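Local coordinates for RagA protein (Porphyromonas gingivalis, PDB 6SLN) that probably imports peptides across the outer membrane as a TonB-dependent transporter of the SusC type, at residues I161-Q166 / T208-M213; D247-A252 / P398-P403; G253-N258 / Y415-T420; F447-P452 / T457-A462. All coordinates share one frame; numbering follows the deposited sequence.

Contact 1: residues I161-Q166 / T208-M213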
# COMPACT_ATOMS: atom_id res chain seq x y z
N ILE A 161 -24.46 -18.15 -9.55
CA ILE A 161 -25.11 -18.28 -8.25
C ILE A 161 -24.72 -19.62 -7.62
O ILE A 161 -25.04 -20.68 -8.17
CB ILE A 161 -26.63 -18.16 -8.39
CG1 ILE A 161 -26.94 -16.80 -9.03
CG2 ILE A 161 -27.32 -18.27 -7.06
CD1 ILE A 161 -28.38 -16.52 -9.23
N VAL A 162 -24.03 -19.57 -6.48
CA VAL A 162 -23.62 -20.75 -5.71
C VAL A 162 -24.48 -20.83 -4.46
O VAL A 162 -24.40 -19.95 -3.59
CB VAL A 162 -22.13 -20.71 -5.34
CG1 VAL A 162 -21.70 -22.03 -4.73
CG2 VAL A 162 -21.27 -20.36 -6.54
N ASP A 163 -25.32 -21.86 -4.38
CA ASP A 163 -26.16 -22.11 -3.21
C ASP A 163 -26.91 -20.87 -2.76
O ASP A 163 -27.26 -20.74 -1.58
CB ASP A 163 -25.34 -22.69 -2.07
CG ASP A 163 -25.01 -24.14 -2.28
OD1 ASP A 163 -25.92 -24.94 -2.60
OD2 ASP A 163 -23.83 -24.49 -2.12
N GLY A 164 -27.17 -19.95 -3.67
CA GLY A 164 -27.99 -18.80 -3.41
C GLY A 164 -27.26 -17.48 -3.39
O GLY A 164 -27.92 -16.45 -3.22
N MET A 165 -25.94 -17.46 -3.55
CA MET A 165 -25.23 -16.19 -3.54
C MET A 165 -24.59 -15.89 -4.88
O MET A 165 -23.81 -16.70 -5.41
CB MET A 165 -24.18 -16.15 -2.44
CG MET A 165 -24.67 -15.36 -1.26
SD MET A 165 -23.33 -14.69 -0.34
CE MET A 165 -22.65 -13.56 -1.52
N GLN A 166 -24.90 -14.71 -5.41
CA GLN A 166 -24.17 -14.16 -6.53
C GLN A 166 -22.68 -14.23 -6.25
O GLN A 166 -22.18 -13.59 -5.32
CB GLN A 166 -24.59 -12.71 -6.78
CG GLN A 166 -25.98 -12.52 -7.31
CD GLN A 166 -26.18 -11.13 -7.87
OE1 GLN A 166 -25.21 -10.46 -8.25
NE2 GLN A 166 -27.43 -10.69 -7.93
N THR A 208 -23.88 -26.96 -4.23
CA THR A 208 -22.88 -27.79 -3.60
C THR A 208 -23.53 -28.95 -2.83
O THR A 208 -24.75 -29.02 -2.67
CB THR A 208 -21.99 -26.95 -2.68
OG1 THR A 208 -22.76 -26.47 -1.56
CG2 THR A 208 -21.41 -25.74 -3.43
N LYS A 209 -22.70 -29.88 -2.37
CA LYS A 209 -23.20 -31.14 -1.83
C LYS A 209 -23.58 -31.02 -0.36
O LYS A 209 -22.95 -30.29 0.42
CB LYS A 209 -22.15 -32.24 -1.99
CG LYS A 209 -21.98 -32.74 -3.40
CD LYS A 209 -20.65 -33.46 -3.60
CE LYS A 209 -20.65 -34.29 -4.88
NZ LYS A 209 -19.28 -34.59 -5.41
N LYS A 210 -24.62 -31.75 0.01
CA LYS A 210 -25.04 -31.94 1.40
C LYS A 210 -24.88 -33.41 1.76
O LYS A 210 -24.87 -34.28 0.89
CB LYS A 210 -26.50 -31.50 1.62
CG LYS A 210 -26.94 -30.31 0.78
CD LYS A 210 -26.12 -29.05 1.06
CE LYS A 210 -26.73 -27.82 0.40
NZ LYS A 210 -25.67 -26.86 -0.02
N GLY A 211 -24.78 -33.69 3.05
CA GLY A 211 -24.60 -35.06 3.49
C GLY A 211 -25.89 -35.87 3.46
O GLY A 211 -26.90 -35.48 4.03
N LYS A 212 -25.84 -37.01 2.77
CA LYS A 212 -26.90 -38.00 2.89
C LYS A 212 -26.99 -38.47 4.33
O LYS A 212 -25.98 -38.87 4.92
CB LYS A 212 -26.62 -39.17 1.96
CG LYS A 212 -27.52 -40.38 2.18
CD LYS A 212 -26.76 -41.56 2.77
CE LYS A 212 -27.43 -42.88 2.43
NZ LYS A 212 -26.79 -43.97 3.20
N MET A 213 -28.19 -38.43 4.90
CA MET A 213 -28.37 -38.81 6.29
C MET A 213 -28.30 -40.33 6.44
O MET A 213 -28.41 -41.08 5.47
CB MET A 213 -29.71 -38.32 6.82
CG MET A 213 -30.05 -36.91 6.42
SD MET A 213 -30.88 -36.13 7.79
CE MET A 213 -29.55 -36.06 8.94
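Asp-163 brings its carboxylate up to Thr-208 and Lys-210, and most of the contact is polar. The charged part is a salt bridge: Lys-210 NZ lies 3.2 Å from Asp-163 OD1, above the carboxylate plane. The lysine comes from the opposite direction, bent sharply at chi2 (-61°) and slightly at chi4; its ammonium is held chiefly by Asn-368 OD1 of a barrel strand, the Asp-163 bridge beside it.

The hydrogen-bonded part belongs to Thr-208. Its backbone N donates to Asp-163 OD2 at 3.2 Å, on the syn side but tilted 29° out of the carboxylate plane, and more weakly to OD1. Thr-208 OG1 also faces OD2, but the modelled separation is too short to trust; the secure partner of the hydroxyl is Asn-354 ND2. An acid suits this place: one flat anion serves a backbone N-H and a cation together.

The apolar part is small: Val-162 CG1 meets Thr-208 CG2 at 3.9 Å, the side chains crossing at about a right angle.

Asp-163 and Gly-164 form the corners of a type I' turn from Val-162 to Met-165. Asp-163 takes the left-handed helical region, which aspartate allows, whereas at Gly-164 (phi 112°) a CB would jam against the preceding carbonyl O. The turn links strands 159-162 and 165-166 at the edge of the plug's mixed sheet, 159-162 parallel to 203-208, while barrel strand 345-360 touches Thr-208 and Lys-210.

Contact 2: residues D247-A252 / P398-P403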
# COMPACT_ATOMS: atom_id res chain seq x y z
N ASP A 247 18.32 -16.92 -47.11
CA ASP A 247 18.37 -16.73 -48.56
C ASP A 247 17.28 -15.77 -49.01
O ASP A 247 17.52 -14.90 -49.85
CB ASP A 247 18.22 -18.06 -49.28
CG ASP A 247 18.71 -17.99 -50.71
OD1 ASP A 247 19.84 -17.48 -50.93
OD2 ASP A 247 17.96 -18.44 -51.60
N PHE A 248 16.09 -15.92 -48.44
CA PHE A 248 14.95 -15.07 -48.79
C PHE A 248 15.28 -13.60 -48.54
O PHE A 248 15.17 -12.76 -49.44
CB PHE A 248 13.74 -15.53 -47.98
CG PHE A 248 12.52 -14.68 -48.13
CD1 PHE A 248 11.88 -14.56 -49.36
CD2 PHE A 248 11.99 -14.04 -47.04
CE1 PHE A 248 10.75 -13.79 -49.48
CE2 PHE A 248 10.84 -13.27 -47.16
CZ PHE A 248 10.23 -13.15 -48.38
N GLN A 249 15.75 -13.27 -47.34
CA GLN A 249 16.05 -11.88 -47.01
C GLN A 249 17.15 -11.32 -47.90
O GLN A 249 17.09 -10.15 -48.29
CB GLN A 249 16.46 -11.77 -45.54
CG GLN A 249 15.41 -12.25 -44.55
CD GLN A 249 15.98 -12.38 -43.15
OE1 GLN A 249 17.00 -13.06 -42.95
NE2 GLN A 249 15.35 -11.70 -42.19
N VAL A 250 18.17 -12.12 -48.21
CA VAL A 250 19.26 -11.59 -49.03
C VAL A 250 18.77 -11.32 -50.44
O VAL A 250 19.16 -10.32 -51.05
CB VAL A 250 20.47 -12.54 -49.02
CG1 VAL A 250 21.60 -11.93 -49.83
CG2 VAL A 250 20.93 -12.77 -47.61
N LYS A 251 17.93 -12.20 -50.96
CA LYS A 251 17.40 -11.99 -52.31
C LYS A 251 16.38 -10.86 -52.35
O LYS A 251 16.26 -10.17 -53.36
CB LYS A 251 16.78 -13.28 -52.84
CG LYS A 251 17.77 -14.24 -53.41
CD LYS A 251 17.12 -15.56 -53.74
CE LYS A 251 18.15 -16.58 -54.18
NZ LYS A 251 17.49 -17.87 -54.52
N ALA A 252 15.66 -10.65 -51.25
CA ALA A 252 14.69 -9.57 -51.16
C ALA A 252 15.34 -8.20 -50.98
O ALA A 252 14.64 -7.19 -51.12
CB ALA A 252 13.72 -9.85 -50.01
N PRO A 398 13.65 -15.84 -36.44
CA PRO A 398 14.61 -16.46 -37.36
C PRO A 398 15.20 -17.70 -36.71
O PRO A 398 15.62 -17.68 -35.57
CB PRO A 398 15.67 -15.38 -37.55
CG PRO A 398 14.97 -14.10 -37.29
CD PRO A 398 13.94 -14.41 -36.23
N ARG A 399 15.17 -18.80 -37.44
CA ARG A 399 15.62 -20.06 -36.86
C ARG A 399 17.14 -20.13 -36.68
O ARG A 399 17.61 -21.01 -35.97
CB ARG A 399 15.12 -21.21 -37.72
CG ARG A 399 13.80 -21.78 -37.25
CD ARG A 399 12.67 -20.81 -37.47
NE ARG A 399 11.40 -21.44 -37.16
CZ ARG A 399 10.58 -21.03 -36.21
NH1 ARG A 399 10.87 -19.96 -35.47
NH2 ARG A 399 9.46 -21.70 -36.01
N TYR A 400 17.90 -19.20 -37.26
CA TYR A 400 19.33 -19.12 -37.01
C TYR A 400 19.68 -18.34 -35.75
O TYR A 400 20.86 -18.19 -35.43
CB TYR A 400 20.06 -18.50 -38.21
CG TYR A 400 19.45 -17.24 -38.79
CD1 TYR A 400 19.62 -16.00 -38.18
CD2 TYR A 400 18.73 -17.28 -39.98
CE1 TYR A 400 19.09 -14.84 -38.73
CE2 TYR A 400 18.18 -16.14 -40.54
CZ TYR A 400 18.35 -14.92 -39.91
OH TYR A 400 17.80 -13.77 -40.47
N TYR A 401 18.67 -17.83 -35.05
CA TYR A 401 18.86 -17.24 -33.74
C TYR A 401 18.58 -18.32 -32.71
O TYR A 401 17.53 -18.98 -32.76
CB TYR A 401 17.93 -16.05 -33.53
CG TYR A 401 18.42 -14.83 -34.22
CD1 TYR A 401 19.78 -14.58 -34.33
CD2 TYR A 401 17.54 -13.95 -34.83
CE1 TYR A 401 20.25 -13.46 -34.98
CE2 TYR A 401 17.99 -12.84 -35.50
CZ TYR A 401 19.34 -12.59 -35.58
OH TYR A 401 19.78 -11.46 -36.24
N ASN A 402 19.51 -18.49 -31.78
CA ASN A 402 19.53 -19.67 -30.90
C ASN A 402 19.53 -19.21 -29.46
O ASN A 402 20.53 -18.61 -29.00
CB ASN A 402 20.76 -20.52 -31.19
CG ASN A 402 20.78 -21.81 -30.40
OD1 ASN A 402 19.76 -22.30 -29.92
ND2 ASN A 402 21.95 -22.35 -30.26
N PRO A 403 18.47 -19.48 -28.70
CA PRO A 403 18.46 -19.13 -27.27
C PRO A 403 18.97 -20.24 -26.37
O PRO A 403 18.83 -20.12 -25.15
CB PRO A 403 16.97 -18.85 -27.01
CG PRO A 403 16.27 -19.87 -27.92
CD PRO A 403 17.20 -20.10 -29.11
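The phenol end of Tyr-400 runs up against the amide of Gln-249, and between the two segments this is the whole touch. Tyr-400 OH donates to Gln-249 OE1 at 2.7 Å. The hydroxyl lies in the carbonyl plane on a lone pair, with a C=O...O angle of 122°, and OE1 sits at the edge of the tyrosine ring near its plane. The two side chains come from opposite directions, and the amide is turned 46° against the ring.

Gln-249 suits its place because it is long enough to span the gap: its chain leaves helix 242-252 and stays extended beyond CG. On the other side, Tyr-400 CG stands between the backbone N and the carbonyl carbon (chi1 46°), which sets the ring against Pro-398 of its own turn while its hydroxyl reaches the helix. That type I turn is closed by Tyr-401 N to Pro-398 O at 3.1 Å. The turn also packs the ring: Pro-398 CB lies over one face, 3.6 Å above the plane and toward the rim, while Tyr-400 CE1 lies over a face of Tyr-401. Phe-295 and Leu-245 add further packing around the phenol.

Both touching residues are buried, so their polar ends need partners inside the protein. OE1 takes the phenol proton and a weak bond from Trp-255 NE1, while NE2 donates to Met-886 O. With donors at the oxygen and an acceptor at the nitrogen, the pattern favours this flip of the amide and should restrain its rotation.

Contact 3: residues G253-N258 / Y415-T420; sequences GFWGNN and YMYGAT
Trp-255 turns the edge of its six-membered ring toward the face of Tyr-417, and this offset edge-to-face pair is the tight part of the contact. The closest atoms are Trp-255 CZ3 and Tyr-417 CD2, 3.8 Å apart. The ring centroids are 5.9 Å apart with planes at 80°, so the rings are nearly perpendicular but displaced, and CD2 lies near the indole plane. Tyr-417 reaches across because its CG is trans to the backbone N (chi1 177°), and the two side chains slide past each other in opposite directions.

The indole is packed from its own segment too: Phe-254 CD2 stands over the centre of one indole face, 3.7 Å above the plane. Met-267 of helix 261-276 touches both Trp-255 and Tyr-417, a flexible apolar chain that can lie against both rings. Apolar side chains of another protein chain pack on Phe-254, Trp-255 and Tyr-417, and a polar side chain of that chain bonds to Phe-254 O.

The rest is looser. Gly-253 ends helix 242-252 in a Schellman motif and begins a type I turn closed by Gly-256 N to Gly-253 O at 3.0 Å; its positive phi suits glycine, as does that of Gly-418 in the type II turn from Met-416 to Ala-419. Beyond the first turn, Asn-257 and Asn-258 face solvent, the latter poorly ordered.

With no hydrogen bond between the two segments, their attraction probably rests mainly on dispersion, with a modest C-H to pi component limited by the offset.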
# COMPACT_ATOMS: atom_id res chain seq x y z
N GLY A 253 16.64 -8.12 -50.69
CA GLY A 253 17.30 -6.84 -50.50
C GLY A 253 17.28 -6.32 -49.08
O GLY A 253 17.78 -5.21 -48.82
N PHE A 254 16.73 -7.10 -48.15
CA PHE A 254 16.62 -6.69 -46.76
C PHE A 254 17.94 -6.24 -46.19
O PHE A 254 18.00 -5.26 -45.43
CB PHE A 254 16.08 -7.85 -45.94
CG PHE A 254 15.68 -7.45 -44.58
CD1 PHE A 254 14.79 -6.41 -44.39
CD2 PHE A 254 16.21 -8.10 -43.47
CE1 PHE A 254 14.41 -6.03 -43.13
CE2 PHE A 254 15.84 -7.72 -42.18
CZ PHE A 254 14.93 -6.68 -42.01
N TRP A 255 19.02 -6.94 -46.51
CA TRP A 255 20.32 -6.68 -45.93
C TRP A 255 21.17 -5.75 -46.79
O TRP A 255 22.35 -5.57 -46.50
CB TRP A 255 21.04 -8.01 -45.68
CG TRP A 255 20.30 -8.95 -44.75
CD1 TRP A 255 19.70 -10.14 -45.07
CD2 TRP A 255 20.08 -8.77 -43.35
NE1 TRP A 255 19.13 -10.71 -43.96
CE2 TRP A 255 19.35 -9.89 -42.89
CE3 TRP A 255 20.43 -7.77 -42.44
CZ2 TRP A 255 18.96 -10.03 -41.56
CZ3 TRP A 255 20.04 -7.91 -41.12
CH2 TRP A 255 19.31 -9.03 -40.69
N GLY A 256 20.61 -5.15 -47.82
CA GLY A 256 21.33 -4.23 -48.67
C GLY A 256 21.34 -4.71 -50.10
O GLY A 256 20.82 -5.77 -50.44
N ASN A 257 21.95 -3.90 -50.95
CA ASN A 257 22.14 -4.30 -52.33
C ASN A 257 23.52 -4.92 -52.48
O ASN A 257 24.43 -4.65 -51.70
CB ASN A 257 21.98 -3.10 -53.28
CG ASN A 257 20.87 -2.17 -52.84
OD1 ASN A 257 21.05 -0.95 -52.77
ND2 ASN A 257 19.70 -2.73 -52.53
N ASN A 258 23.67 -5.77 -53.49
CA ASN A 258 24.93 -6.46 -53.74
C ASN A 258 25.37 -7.21 -52.49
O ASN A 258 26.52 -7.13 -52.06
CB ASN A 258 26.00 -5.49 -54.22
CG ASN A 258 25.70 -4.90 -55.58
OD1 ASN A 258 24.79 -4.06 -55.72
ND2 ASN A 258 26.45 -5.32 -56.59
N TYR A 415 20.21 -13.37 -28.88
CA TYR A 415 20.70 -12.25 -29.67
C TYR A 415 19.88 -12.06 -30.95
O TYR A 415 19.42 -13.03 -31.58
CB TYR A 415 22.14 -12.46 -30.07
CG TYR A 415 22.66 -11.39 -30.99
CD1 TYR A 415 22.87 -10.11 -30.52
CD2 TYR A 415 22.92 -11.66 -32.34
CE1 TYR A 415 23.35 -9.13 -31.35
CE2 TYR A 415 23.40 -10.68 -33.17
CZ TYR A 415 23.61 -9.42 -32.67
OH TYR A 415 24.08 -8.42 -33.46
N MET A 416 19.75 -10.80 -31.35
CA MET A 416 19.10 -10.42 -32.60
C MET A 416 19.89 -9.26 -33.18
O MET A 416 20.18 -8.30 -32.45
CB MET A 416 17.65 -10.03 -32.35
CG MET A 416 16.68 -11.10 -32.72
SD MET A 416 14.99 -10.61 -32.37
CE MET A 416 14.82 -10.98 -30.66
N TYR A 417 20.23 -9.34 -34.48
CA TYR A 417 21.15 -8.37 -35.08
C TYR A 417 20.66 -6.94 -34.83
O TYR A 417 19.46 -6.66 -34.89
CB TYR A 417 21.32 -8.62 -36.59
CG TYR A 417 22.22 -7.57 -37.22
CD1 TYR A 417 23.60 -7.61 -37.03
CD2 TYR A 417 21.70 -6.52 -37.97
CE1 TYR A 417 24.43 -6.64 -37.57
CE2 TYR A 417 22.54 -5.55 -38.53
CZ TYR A 417 23.91 -5.61 -38.32
OH TYR A 417 24.75 -4.67 -38.85
N GLY A 418 21.61 -6.05 -34.52
CA GLY A 418 21.30 -4.67 -34.21
C GLY A 418 21.03 -4.38 -32.73
O GLY A 418 21.16 -3.22 -32.32
N ALA A 419 20.67 -5.40 -31.94
CA ALA A 419 20.43 -5.20 -30.50
C ALA A 419 21.63 -4.55 -29.83
O ALA A 419 22.79 -4.80 -30.18
CB ALA A 419 20.12 -6.52 -29.80
N THR A 420 21.33 -3.72 -28.84
CA THR A 420 22.38 -3.08 -28.05
C THR A 420 22.58 -3.74 -26.69
O THR A 420 23.62 -3.53 -26.06
CB THR A 420 22.07 -1.59 -27.86
OG1 THR A 420 20.83 -1.41 -27.14
CG2 THR A 420 22.01 -0.93 -29.21

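Contact 4: residues F447-P452 / T457-A462; sequences FAQITP and TLKAQA. With 3PE (1,2-Distearoyl-sn-glycerophosphoethanolamine), chain G.
Lys-459 can be followed outward along strand 447-450. CB lies near Ala-448 O and Gln-449 CG, and the chain leaves trans to the backbone N (chi1 -165°); CG passes Ala-448 O at 3.7 Å, and CD lies 3.6 Å from Gln-449 OE1. A bend at chi3 takes CE to 4.4 Å from Phe-447 CD1. NZ ends above the ring of Phe-447, 5.1 Å from its centroid and close to the normal, a long cation-pi contact that can attract only weakly.

Beneath them the backbones run antiparallel. Ala-448 pairs with Ala-460 and Ile-450 with Leu-458 through two hydrogen bonds each, such as Ala-448 N to Ala-460 O at 2.7 Å and Leu-458 N to Ile-450 O at 2.9 Å.

Alanine, isoleucine and leucine line the other face, where a greasy surface suits the membrane. There the small methyls let one acyl chain of the bound phospholipid lie close: Ala-460 CB is 3.6 Å from C29, and Ala-448 CB 3.8 Å from C2D; C3B of the other also reaches Ala-460 CB.

An apolar, lipid-covered outer face with polar chains, and here Phe-447, within is typical of a transmembrane beta hairpin in a TonB-dependent receptor barrel.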
# COMPACT_ATOMS: atom_id res chain seq x y z
N PHE A 447 -28.35 -19.19 6.67
CA PHE A 447 -29.78 -19.06 6.39
C PHE A 447 -30.60 -19.62 7.55
O PHE A 447 -30.20 -20.58 8.21
CB PHE A 447 -30.19 -19.76 5.07
CG PHE A 447 -30.32 -21.26 5.19
CD1 PHE A 447 -31.51 -21.83 5.64
CD2 PHE A 447 -29.26 -22.09 4.83
CE1 PHE A 447 -31.62 -23.22 5.76
CE2 PHE A 447 -29.37 -23.47 4.94
CZ PHE A 447 -30.55 -24.03 5.40
N ALA A 448 -31.76 -19.00 7.76
CA ALA A 448 -32.76 -19.48 8.70
C ALA A 448 -34.05 -19.77 7.95
O ALA A 448 -34.44 -19.01 7.06
CB ALA A 448 -33.04 -18.45 9.80
N GLN A 449 -34.70 -20.88 8.28
CA GLN A 449 -35.97 -21.22 7.66
C GLN A 449 -37.02 -21.40 8.75
O GLN A 449 -36.96 -22.35 9.53
CB GLN A 449 -35.86 -22.46 6.78
CG GLN A 449 -36.52 -22.24 5.44
CD GLN A 449 -36.53 -23.47 4.57
OE1 GLN A 449 -35.76 -23.57 3.61
NE2 GLN A 449 -37.42 -24.40 4.89
N ILE A 450 -37.97 -20.47 8.79
CA ILE A 450 -39.06 -20.48 9.76
C ILE A 450 -40.33 -20.93 9.04
O ILE A 450 -40.81 -20.25 8.12
CB ILE A 450 -39.26 -19.09 10.39
CG1 ILE A 450 -37.95 -18.59 11.01
CG2 ILE A 450 -40.35 -19.16 11.42
CD1 ILE A 450 -38.15 -17.50 12.06
N THR A 451 -40.87 -22.08 9.45
CA THR A 451 -42.20 -22.51 9.03
C THR A 451 -43.16 -22.33 10.20
O THR A 451 -43.20 -23.17 11.11
CB THR A 451 -42.19 -23.97 8.55
OG1 THR A 451 -41.33 -24.76 9.37
CG2 THR A 451 -41.70 -24.04 7.10
N PRO A 452 -43.93 -21.23 10.24
CA PRO A 452 -44.76 -20.95 11.42
C PRO A 452 -46.19 -21.48 11.35
O PRO A 452 -46.79 -21.74 12.40
CB PRO A 452 -44.76 -19.41 11.48
CG PRO A 452 -44.64 -19.00 10.06
CD PRO A 452 -43.84 -20.07 9.34
N THR A 457 -43.51 -20.65 4.53
CA THR A 457 -42.07 -20.77 4.78
C THR A 457 -41.44 -19.40 4.58
O THR A 457 -41.64 -18.76 3.53
CB THR A 457 -41.44 -21.80 3.85
OG1 THR A 457 -42.10 -23.06 4.04
CG2 THR A 457 -39.96 -21.97 4.16
N LEU A 458 -40.70 -18.93 5.59
CA LEU A 458 -40.00 -17.65 5.55
C LEU A 458 -38.50 -17.95 5.61
O LEU A 458 -38.00 -18.40 6.64
CB LEU A 458 -40.40 -16.76 6.73
CG LEU A 458 -41.86 -16.82 7.15
CD1 LEU A 458 -42.09 -15.99 8.38
CD2 LEU A 458 -42.73 -16.31 6.02
N LYS A 459 -37.79 -17.69 4.51
CA LYS A 459 -36.36 -17.95 4.46
C LYS A 459 -35.59 -16.65 4.50
O LYS A 459 -35.72 -15.81 3.60
CB LYS A 459 -35.99 -18.76 3.22
CG LYS A 459 -34.60 -19.34 3.34
CD LYS A 459 -34.39 -20.49 2.36
CE LYS A 459 -32.99 -20.45 1.74
NZ LYS A 459 -32.76 -21.63 0.86
N ALA A 460 -34.78 -16.49 5.54
CA ALA A 460 -33.78 -15.44 5.60
C ALA A 460 -32.42 -16.05 5.27
O ALA A 460 -32.07 -17.11 5.81
CB ALA A 460 -33.76 -14.79 6.99
N GLN A 461 -31.67 -15.40 4.38
CA GLN A 461 -30.37 -15.90 3.97
C GLN A 461 -29.43 -14.72 3.79
O GLN A 461 -29.81 -13.68 3.26
CB GLN A 461 -30.47 -16.73 2.68
CG GLN A 461 -29.12 -17.05 2.06
CD GLN A 461 -29.08 -18.39 1.36
OE1 GLN A 461 -28.46 -19.33 1.85
NE2 GLN A 461 -29.72 -18.47 0.20
N ALA A 462 -28.19 -14.89 4.25
CA ALA A 462 -27.28 -13.76 4.26
C ALA A 462 -25.88 -14.30 4.12
O ALA A 462 -25.56 -15.38 4.64
CB ALA A 462 -27.43 -12.91 5.54
C1 3PE G . -30.69 -0.80 2.23
C2 3PE G . -31.20 -2.05 2.90
C3 3PE G . -32.46 -2.55 2.15
O31 3PE G . -33.03 -3.64 2.82
O32 3PE G . -35.03 -2.63 2.91
C31 3PE G . -34.33 -3.49 3.33
C32 3PE G . -34.84 -4.41 4.46
C33 3PE G . -35.82 -5.48 3.98
C34 3PE G . -36.45 -6.20 5.19
C35 3PE G . -35.85 -7.59 5.43
C36 3PE G . -36.95 -8.56 5.86
C37 3PE G . -36.40 -9.68 6.76
C38 3PE G . -37.54 -10.63 7.13
C39 3PE G . -36.97 -11.85 7.84
C3A 3PE G . -38.00 -12.99 7.85
C3B 3PE G . -37.28 -14.34 7.93
O21 3PE G . -30.11 -2.94 2.85
O22 3PE G . -29.27 -3.36 4.88
C21 3PE G . -29.93 -3.74 3.99
C22 3PE G . -30.56 -5.13 4.10
C23 3PE G . -30.21 -5.82 5.42
C24 3PE G . -31.46 -6.56 5.91
C25 3PE G . -31.21 -8.05 6.18
C26 3PE G . -32.28 -8.58 7.14
C27 3PE G . -31.88 -9.97 7.64
C28 3PE G . -32.92 -10.56 8.60
C29 3PE G . -32.55 -12.00 9.00
C2A 3PE G . -32.93 -12.30 10.45
C2B 3PE G . -33.54 -13.71 10.67
C2C 3PE G . -33.01 -14.32 11.98
C2D 3PE G . -33.62 -15.69 12.34

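In the fold
Contacts 1 and 4 lie toward the end consistent with the periplasmic side, their centres 16 Å apart, and show plug meeting barrel: Asp-163 O packs 3.8 Å from Gln-461 NE2. Contact 4 also supplies two alanines of the phospholipid pocket, so its hairpin faces the plug on one side and lipid on the other. Contacts 2 and 3 sit beyond the opposite end, about 72 and 75 Å from contact 4 between centres, in helices and loops consistent with the extracellular side. They adjoin, with centres 10 Å apart and segments alternating along the chain; Gln-249 O to Phe-254 N (3.1 Å) and Tyr-401 OH to Tyr-417 N (2.8 Å), both probable hydrogen bonds, join them.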